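PDB 1RLI: putative NAD(P)H-dependent FMN-containing oxidoreductase YwqN from Bacillus subtilis, which probably acts as an NAD(P)H-dependent oxidoreductase that uses FMN as its cofactor. Local coordinates for residues D[136-139]-D[140-144]. Sequence-based numbering, arbitrary orientation.
Sequences IQQF and EHIFH
Phe139 O takes the backbone N-H of Phe143 at 2.8 Å, in a nearly straight bond with an N-H...O angle of 177°. This is the i to i+4 pairing of an alpha-helix. Glu140, His141 and Ile142 repeat it on the carbonyls of Ile136, Gln137 and Gln138. The helix, 133-146, belongs to a flavodoxin-like alpha/beta fold and precedes strand 149-157, the outermost strand of the sheet within this chain.

One turn apart, Phe139 and Phe143 lie side by side and point the same way, and both pack on strand 117-124. Their planes are only 18° apart, but the centroids are 5.7 Å apart, and the slid rings barely overlap. The touch is local: Phe143 CZ approaches Phe139 CD1 at 3.8 Å. Phe143 has CG beside its own backbone N (chi1 -59°), which brings the ring back beside the preceding turn, with CD2 3.2 Å from Phe139 O. Val120 packs on both side chains, and Phe150 meets the Phe143 ring edge-to-face. With an alanine at Phe143, Phe139 CD1 would probably face a gap and Phe150 would lose the ring it meets edge-to-face.

Ile142 CD1 adds a looser apolar contact, 4.3 Å from Phe139 CD1. Met86 packs on both of these residues.

The other side of the helix faces neighbouring subunits. Gln138 NE2 donates a hydrogen bond to Phe84 O of the second subunit, and the His141 ring meets the Phe84 ring of that subunit. Gln137 packs on Gln137 of each of the three other subunits, so this turn lies where all four chains come together. The extended Glu140 chain packs on Ile130 of the third subunit and His141 of the fourth. Its CB rests 3.3 Å from Gln137 O, while His141 CD2 of the same chain lies 3.5 Å from that oxygen.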
loop_
_atom_site.group_PDB
_atom_site.type_symbol
_atom_site.label_atom_id
_atom_site.label_comp_id
_atom_site.label_asym_id
_atom_site.label_seq_id
_atom_site.Cartn_x
_atom_site.Cartn_y
_atom_site.Cartn_z
ATOM N N ILE D 136 3.956 1.589 7.024
ATOM C CA ILE D 136 2.807 1.584 7.923
ATOM C C ILE D 136 1.911 0.399 7.568
ATOM O O ILE D 136 1.380 -0.250 8.451
ATOM C CB ILE D 136 2.020 2.921 7.836
ATOM C CG1 ILE D 136 2.930 4.076 8.287
ATOM C CG2 ILE D 136 0.769 2.878 8.735
ATOM C CD1 ILE D 136 3.469 3.915 9.730
ATOM N N GLN D 137 1.753 0.107 6.277
ATOM C CA GLN D 137 0.913 -1.028 5.880
ATOM C C GLN D 137 1.563 -2.353 6.267
ATOM O O GLN D 137 0.875 -3.339 6.547
ATOM C CB GLN D 137 0.627 -0.977 4.378
ATOM C CG GLN D 137 -0.175 0.250 3.988
ATOM C CD GLN D 137 -0.410 0.331 2.490
ATOM O OE1 GLN D 137 0.525 0.559 1.717
ATOM N NE2 GLN D 137 -1.649 0.131 2.073
ATOM N N GLN D 138 2.889 -2.373 6.314
ATOM C CA GLN D 138 3.597 -3.569 6.722
ATOM C C GLN D 138 3.298 -3.749 8.211
ATOM O O GLN D 138 2.971 -4.858 8.651
ATOM C CB GLN D 138 5.099 -3.364 6.485
ATOM C CG GLN D 138 5.973 -4.578 6.696
ATOM C CD GLN D 138 7.402 -4.275 6.253
ATOM O OE1 GLN D 138 8.094 -3.472 6.882
ATOM N NE2 GLN D 138 7.831 -4.881 5.145
ATOM N N PHE D 139 3.372 -2.666 8.991
ATOM C CA PHE D 139 3.075 -2.772 10.436
ATOM C C PHE D 139 1.640 -3.257 10.629
ATOM O O PHE D 139 1.366 -4.048 11.535
ATOM C CB PHE D 139 3.260 -1.428 11.151
ATOM C CG PHE D 139 4.671 -1.160 11.596
ATOM C CD1 PHE D 139 5.288 -1.994 12.534
ATOM C CD2 PHE D 139 5.389 -0.068 11.093
ATOM C CE1 PHE D 139 6.600 -1.753 12.974
ATOM C CE2 PHE D 139 6.714 0.189 11.528
ATOM C CZ PHE D 139 7.316 -0.657 12.472
ATOM N N GLU D 140 0.733 -2.789 9.769
ATOM C CA GLU D 140 -0.673 -3.197 9.832
ATOM C C GLU D 140 -0.755 -4.728 9.739
ATOM O O GLU D 140 -1.472 -5.354 10.532
ATOM C CB GLU D 140 -1.462 -2.543 8.680
ATOM C CG GLU D 140 -2.927 -3.011 8.518
ATOM C CD GLU D 140 -3.629 -2.398 7.290
ATOM O OE1 GLU D 140 -2.945 -1.966 6.324
ATOM O OE2 GLU D 140 -4.882 -2.366 7.279
ATOM N N HIS D 141 -0.043 -5.328 8.781
ATOM C CA HIS D 141 -0.086 -6.790 8.631
ATOM C C HIS D 141 0.550 -7.481 9.831
ATOM O O HIS D 141 0.056 -8.503 10.291
ATOM C CB HIS D 141 0.638 -7.255 7.354
ATOM C CG HIS D 141 -0.079 -6.905 6.083
ATOM N ND1 HIS D 141 -1.429 -7.130 5.896
ATOM C CD2 HIS D 141 0.375 -6.369 4.926
ATOM C CE1 HIS D 141 -1.776 -6.741 4.679
ATOM N NE2 HIS D 141 -0.698 -6.275 4.072
ATOM N N ILE D 142 1.656 -6.936 10.317
ATOM C CA ILE D 142 2.333 -7.518 11.483
ATOM C C ILE D 142 1.382 -7.544 12.691
ATOM O O ILE D 142 1.170 -8.594 13.325
ATOM C CB ILE D 142 3.598 -6.690 11.841
ATOM C CG1 ILE D 142 4.643 -6.866 10.730
ATOM C CG2 ILE D 142 4.151 -7.117 13.218
ATOM C CD1 ILE D 142 5.862 -5.924 10.900
ATOM N N PHE D 143 0.794 -6.398 13.016
ATOM C CA PHE D 143 -0.096 -6.363 14.167
ATOM C C PHE D 143 -1.331 -7.239 13.984
ATOM O O PHE D 143 -1.735 -7.949 14.922
ATOM C CB PHE D 143 -0.499 -4.911 14.491
ATOM C CG PHE D 143 0.675 -4.017 14.800
ATOM C CD1 PHE D 143 1.757 -4.498 15.534
ATOM C CD2 PHE D 143 0.704 -2.700 14.362
ATOM C CE1 PHE D 143 2.849 -3.692 15.828
ATOM C CE2 PHE D 143 1.804 -1.876 14.654
ATOM C CZ PHE D 143 2.874 -2.371 15.385
ATOM N N HIS D 144 -1.911 -7.225 12.788
ATOM C CA HIS D 144 -3.090 -8.031 12.526
ATOM C C HIS D 144 -2.775 -9.507 12.715
ATOM O O HIS D 144 -3.615 -10.269 13.174
ATOM C CB HIS D 144 -3.588 -7.837 11.106
ATOM C CG HIS D 144 -4.785 -8.672 10.782
ATOM N ND1 HIS D 144 -6.051 -8.353 11.222
ATOM C CD2 HIS D 144 -4.904 -9.841 10.105
ATOM C CE1 HIS D 144 -6.901 -9.286 10.829
ATOM N NE2 HIS D 144 -6.230 -10.199 10.149
#